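Local coordinates for putative aliphatic sulfonates-binding protein (Escherichia coli, PDB 2X26) that serves as the putative periplasmic binding protein of an ABC-type transport system that takes up aliphatic sulfonates, at residues A[81-93]-A[148-160]. Sequence-based numbering, arbitrary orientation.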
loop_
_atom_site.group_PDB
_atom_site.type_symbol
_atom_site.label_atom_id
_atom_site.label_comp_id
_atom_site.label_asym_id
_atom_site.label_seq_id
_atom_site.Cartn_x
_atom_site.Cartn_y
_atom_site.Cartn_z
ATOM N N PRO A 81 6.732 -5.644 3.261
ATOM C CA PRO A 81 7.159 -6.571 2.193
ATOM C C PRO A 81 6.118 -6.674 1.102
ATOM O O PRO A 81 4.960 -6.478 1.359
ATOM C CB PRO A 81 7.274 -7.925 2.908
ATOM C CG PRO A 81 7.337 -7.574 4.430
ATOM C CD PRO A 81 6.520 -6.312 4.561
ATOM N N PRO A 82 6.539 -7.018 -0.104
ATOM C CA PRO A 82 5.579 -7.262 -1.152
ATOM C C PRO A 82 4.708 -8.510 -0.872
ATOM O O PRO A 82 5.090 -9.360 -0.073
ATOM C CB PRO A 82 6.466 -7.584 -2.376
ATOM C CG PRO A 82 7.738 -7.961 -1.894
ATOM C CD PRO A 82 7.907 -7.385 -0.498
ATOM N N LYS A 83 3.568 -8.572 -1.556
ATOM C CA LYS A 83 2.634 -9.696 -1.398
ATOM C C LYS A 83 2.478 -10.357 -2.746
ATOM O O LYS A 83 1.431 -10.220 -3.378
ATOM C CB LYS A 83 1.249 -9.183 -0.931
ATOM C CG LYS A 83 1.242 -8.457 0.429
ATOM C CD LYS A 83 -0.224 -8.284 0.983
ATOM C CE LYS A 83 -1.316 -7.911 -0.069
ATOM N NZ LYS A 83 -2.800 -8.247 0.279
ATOM N N PRO A 84 3.490 -11.132 -3.177
ATOM C CA PRO A 84 3.388 -11.676 -4.565
ATOM C C PRO A 84 2.239 -12.650 -4.790
ATOM O O PRO A 84 1.706 -12.694 -5.898
ATOM C CB PRO A 84 4.716 -12.379 -4.768
ATOM C CG PRO A 84 5.257 -12.682 -3.385
ATOM C CD PRO A 84 4.760 -11.496 -2.532
ATOM N N LYS A 85 1.810 -13.334 -3.734
ATOM C CA LYS A 85 0.713 -14.304 -3.810
ATOM C C LYS A 85 -0.677 -13.675 -3.801
ATOM O O LYS A 85 -1.658 -14.371 -3.995
ATOM C CB LYS A 85 0.804 -15.295 -2.652
ATOM C CG LYS A 85 2.071 -16.168 -2.777
ATOM C CD LYS A 85 2.325 -16.990 -1.508
ATOM C CE LYS A 85 3.038 -18.331 -1.879
ATOM N NZ LYS A 85 3.742 -19.035 -0.744
ATOM N N ALA A 86 -0.719 -12.356 -3.603
ATOM C CA ALA A 86 -1.948 -11.594 -3.504
ATOM C C ALA A 86 -2.245 -10.790 -4.789
ATOM O O ALA A 86 -3.274 -10.141 -4.907
ATOM C CB ALA A 86 -1.782 -10.643 -2.310
ATOM N N GLU A 87 -1.330 -10.797 -5.753
ATOM C CA GLU A 87 -1.485 -9.983 -6.975
ATOM C C GLU A 87 -1.400 -10.969 -8.160
ATOM O O GLU A 87 -0.390 -11.580 -8.346
ATOM C CB GLU A 87 -0.347 -8.942 -6.983
ATOM C CG GLU A 87 -0.401 -7.893 -8.093
ATOM C CD GLU A 87 -1.185 -6.642 -7.642
ATOM O OE1 GLU A 87 -0.932 -6.189 -6.507
ATOM O OE2 GLU A 87 -2.021 -6.146 -8.420
ATOM N N VAL A 88 -2.473 -11.130 -8.940
ATOM C CA VAL A 88 -2.588 -12.252 -9.903
ATOM C C VAL A 88 -3.149 -11.922 -11.288
ATOM O O VAL A 88 -3.814 -10.899 -11.475
ATOM C CB VAL A 88 -3.468 -13.361 -9.283
ATOM C CG1 VAL A 88 -2.865 -13.842 -7.952
ATOM C CG2 VAL A 88 -4.947 -12.851 -9.104
ATOM N N ILE A 89 -2.867 -12.801 -12.258
ATOM C CA ILE A 89 -3.636 -12.888 -13.491
ATOM C C ILE A 89 -4.476 -14.167 -13.427
ATOM O O ILE A 89 -3.918 -15.276 -13.230
ATOM C CB ILE A 89 -2.693 -12.938 -14.716
ATOM C CG1 ILE A 89 -1.808 -11.702 -14.757
ATOM C CG2 ILE A 89 -3.499 -13.104 -16.042
ATOM C CD1 ILE A 89 -0.723 -11.729 -15.915
ATOM N N LEU A 90 -5.790 -14.010 -13.535
ATOM C CA LEU A 90 -6.703 -15.133 -13.494
ATOM C C LEU A 90 -7.207 -15.491 -14.852
ATOM O O LEU A 90 -7.509 -14.616 -15.666
ATOM C CB LEU A 90 -7.936 -14.773 -12.678
ATOM C CG LEU A 90 -7.764 -14.499 -11.191
ATOM C CD1 LEU A 90 -9.087 -13.954 -10.672
ATOM C CD2 LEU A 90 -7.355 -15.791 -10.405
ATOM N N VAL A 91 -7.368 -16.787 -15.064
ATOM C CA VAL A 91 -8.069 -17.287 -16.254
ATOM C C VAL A 91 -9.054 -18.293 -15.770
ATOM O O VAL A 91 -8.991 -18.671 -14.606
ATOM C CB VAL A 91 -7.104 -17.945 -17.282
ATOM C CG1 VAL A 91 -6.125 -16.882 -17.807
ATOM C CG2 VAL A 91 -6.282 -19.079 -16.600
ATOM N N ALA A 92 -9.963 -18.740 -16.639
ATOM C CA ALA A 92 -10.885 -19.826 -16.255
ATOM C C ALA A 92 -10.106 -21.126 -16.070
ATOM O O ALA A 92 -9.129 -21.347 -16.809
ATOM C CB ALA A 92 -12.009 -19.978 -17.328
ATOM N N GLU A 93 -10.486 -21.991 -15.111
ATOM C CA GLU A 93 -9.740 -23.248 -14.843
ATOM C C GLU A 93 -9.306 -24.037 -16.079
ATOM O O GLU A 93 -8.107 -24.409 -16.232
ATOM C CB GLU A 93 -10.565 -24.169 -13.944
ATOM C CG GLU A 93 -10.646 -23.684 -12.525
ATOM C CD GLU A 93 -11.514 -24.562 -11.637
ATOM O OE1 GLU A 93 -12.598 -24.994 -12.090
ATOM O OE2 GLU A 93 -11.107 -24.796 -10.472
ATOM N N PHE A 148 -15.336 -10.643 -17.197
ATOM C CA PHE A 148 -14.660 -11.931 -17.042
ATOM C C PHE A 148 -15.706 -13.049 -16.848
ATOM O O PHE A 148 -15.629 -14.088 -17.517
ATOM C CB PHE A 148 -13.684 -11.809 -15.882
ATOM C CG PHE A 148 -12.810 -13.016 -15.644
ATOM C CD1 PHE A 148 -12.053 -13.610 -16.676
ATOM C CD2 PHE A 148 -12.699 -13.524 -14.360
ATOM C CE1 PHE A 148 -11.237 -14.729 -16.428
ATOM C CE2 PHE A 148 -11.882 -14.634 -14.097
ATOM C CZ PHE A 148 -11.141 -15.234 -15.122
ATOM N N GLN A 149 -16.697 -12.814 -15.981
ATOM C CA GLN A 149 -17.778 -13.803 -15.767
ATOM C C GLN A 149 -18.602 -14.067 -17.023
ATOM O O GLN A 149 -19.079 -15.191 -17.247
ATOM C CB GLN A 149 -18.693 -13.388 -14.619
ATOM C CG GLN A 149 -18.088 -13.638 -13.263
ATOM C CD GLN A 149 -18.839 -12.913 -12.174
ATOM O OE1 GLN A 149 -19.702 -12.076 -12.454
ATOM N NE2 GLN A 149 -18.502 -13.211 -10.921
ATOM N N GLN A 150 -18.741 -13.053 -17.863
ATOM C CA GLN A 150 -19.539 -13.159 -19.091
ATOM C C GLN A 150 -18.750 -13.638 -20.331
ATOM O O GLN A 150 -19.294 -13.663 -21.470
ATOM C CB GLN A 150 -20.189 -11.820 -19.343
ATOM C CG GLN A 150 -21.154 -11.442 -18.213
ATOM C CD GLN A 150 -21.536 -9.994 -18.267
ATOM O OE1 GLN A 150 -21.233 -9.302 -19.241
ATOM N NE2 GLN A 150 -22.163 -9.505 -17.208
ATOM N N GLY A 151 -17.484 -13.996 -20.085
ATOM C CA GLY A 151 -16.549 -14.510 -21.111
ATOM C C GLY A 151 -16.195 -13.452 -22.135
ATOM O O GLY A 151 -15.845 -13.789 -23.257
ATOM N N ASN A 152 -16.290 -12.174 -21.737
ATOM C CA ASN A 152 -15.956 -11.068 -22.632
ATOM C C ASN A 152 -14.459 -10.714 -22.659
ATOM O O ASN A 152 -13.955 -10.163 -23.650
ATOM C CB ASN A 152 -16.836 -9.859 -22.343
ATOM C CG ASN A 152 -18.253 -10.022 -22.897
ATOM O OD1 ASN A 152 -18.490 -10.850 -23.755
ATOM N ND2 ASN A 152 -19.184 -9.256 -22.378
ATOM N N VAL A 153 -13.710 -11.161 -21.639
ATOM C CA VAL A 153 -12.250 -11.135 -21.690
ATOM C C VAL A 153 -11.741 -12.525 -21.310
ATOM O O VAL A 153 -12.483 -13.325 -20.722
ATOM C CB VAL A 153 -11.610 -10.081 -20.712
ATOM C CG1 VAL A 153 -11.847 -8.686 -21.220
ATOM C CG2 VAL A 153 -12.133 -10.234 -19.308
ATOM N N ASP A 154 -10.508 -12.829 -21.668
ATOM C CA ASP A 154 -9.984 -14.155 -21.351
ATOM C C ASP A 154 -9.212 -14.245 -20.065
ATOM O O ASP A 154 -8.984 -15.336 -19.558
ATOM C CB ASP A 154 -9.183 -14.701 -22.521
ATOM C CG ASP A 154 -10.053 -14.777 -23.762
ATOM O OD1 ASP A 154 -11.187 -15.317 -23.626
ATOM O OD2 ASP A 154 -9.660 -14.192 -24.779
ATOM N N ALA A 155 -8.786 -13.100 -19.550
ATOM C CA ALA A 155 -7.992 -13.066 -18.340
ATOM C C ALA A 155 -8.263 -11.755 -17.608
ATOM O O ALA A 155 -8.634 -10.761 -18.247
ATOM C CB ALA A 155 -6.495 -13.187 -18.663
ATOM N N TRP A 156 -8.063 -11.760 -16.288
ATOM C CA TRP A 156 -8.325 -10.611 -15.426
ATOM C C TRP A 156 -7.125 -10.465 -14.486
ATOM O O TRP A 156 -6.786 -11.374 -13.699
ATOM C CB TRP A 156 -9.631 -10.794 -14.636
ATOM C CG TRP A 156 -10.019 -9.658 -13.713
ATOM C CD1 TRP A 156 -9.676 -8.356 -13.831
ATOM C CD2 TRP A 156 -10.896 -9.737 -12.590
ATOM N NE1 TRP A 156 -10.244 -7.613 -12.818
ATOM C CE2 TRP A 156 -11.005 -8.446 -12.049
ATOM C CE3 TRP A 156 -11.565 -10.796 -11.958
ATOM C CZ2 TRP A 156 -11.760 -8.166 -10.915
ATOM C CZ3 TRP A 156 -12.335 -10.510 -10.825
ATOM C CH2 TRP A 156 -12.418 -9.215 -10.324
ATOM N N ALA A 157 -6.450 -9.338 -14.600
ATOM C CA ALA A 157 -5.322 -9.078 -13.700
ATOM C C ALA A 157 -5.868 -8.211 -12.585
ATOM O O ALA A 157 -6.456 -7.150 -12.842
ATOM C CB ALA A 157 -4.191 -8.385 -14.457
ATOM N N ILE A 158 -5.751 -8.704 -11.351
ATOM C CA ILE A 158 -6.422 -8.098 -10.190
ATOM C C ILE A 158 -5.730 -8.423 -8.873
ATOM O O ILE A 158 -4.928 -9.364 -8.785
ATOM C CB ILE A 158 -7.947 -8.570 -10.157
ATOM C CG1 ILE A 158 -8.798 -7.730 -9.168
ATOM C CG2 ILE A 158 -8.044 -10.061 -9.921
ATOM C CD1 ILE A 158 -8.865 -6.237 -9.510
ATOM N N TRP A 159 -6.003 -7.596 -7.851
ATOM C CA TRP A 159 -5.450 -7.754 -6.519
ATOM C C TRP A 159 -6.465 -8.349 -5.526
ATOM O O TRP A 159 -7.661 -8.475 -5.822
ATOM C CB TRP A 159 -4.941 -6.404 -6.002
ATOM C CG TRP A 159 -5.965 -5.301 -6.035
ATOM C CD1 TRP A 159 -6.792 -4.923 -5.040
ATOM C CD2 TRP A 159 -6.234 -4.411 -7.153
ATOM N NE1 TRP A 159 -7.582 -3.847 -5.445
ATOM C CE2 TRP A 159 -7.239 -3.509 -6.736
ATOM C CE3 TRP A 159 -5.676 -4.266 -8.441
ATOM C CZ2 TRP A 159 -7.743 -2.478 -7.578
ATOM C CZ3 TRP A 159 -6.167 -3.223 -9.268
ATOM C CH2 TRP A 159 -7.195 -2.378 -8.845
ATOM N N ASP A 160 -5.967 -8.752 -4.370
ATOM C CA ASP A 160 -6.834 -9.212 -3.269
ATOM C C ASP A 160 -7.496 -7.988 -2.620
ATOM O O ASP A 160 -6.846 -6.937 -2.429
ATOM C CB ASP A 160 -5.950 -9.929 -2.248
ATOM C CG ASP A 160 -6.254 -11.397 -2.100
ATOM O OD1 ASP A 160 -7.363 -11.833 -2.518
ATOM O OD2 ASP A 160 -5.390 -12.089 -1.440
HETATM O O HOH W 1 -3.729 -10.841 0.456
HETATM O O HOH W 2 -3.776 -7.350 -2.537
HETATM O O HOH W 3 -10.389 -17.585 -19.236
#
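Lys83 meets Asp160 through water: Lys83 NZ donates to two waters, which in turn donate hydrogen bonds, one to Asp160 OD2 and the other to Asp160 O, while NZ and OD2 stay 4.9 Å apart. OD2 is also hydrogen-bonded to His244 ND1, and OD1 to Ser164 OG. Just before the strand a weak hydrogen bond runs from Asp160 N to Ala86 O, 3.1 Å with an N-H...O angle of 134°. Glu87 runs alongside Trp159; bent at chi2 (91°), its chain brings OE2 to 3.8 Å from Trp159 CB, at the edge of the indole, where Ser115 hydrogen-bonds that oxygen. Val88 and Ile158 form a hydrogen-bonded pair with two nearly straight bonds, Val88 N to Ile158 O being 3.0 Å. Ile89 shares the Glu87 face, its CG1 against Ala157 CB and its CG2 against Ala155 CB, and packs against Leu119 and Leu120 of helix 115-126. Leu90 exchanges a second pair of bonds with Trp156, the shorter from Leu90 N to Trp156 O at 2.8 Å. Leu90 CD1 lies 4.1 Å from Ile158 CG2, and Leu90 CB the same distance from Phe148 CZ. Phe148 turns its edge to the backbone of Val91, whose CG1 rests 3.8 Å from Ala155 CB. Past the last bridge, a water joins Ala92 N to Asp154 O. Strands 87-92 and 155-159 are neighbours in the mixed five-stranded sheet of one lobe of a periplasmic binding protein, and their chemistry implies a largely buried, apolar middle, knit by four main-chain bonds, with water-mediated polar links toward both ends.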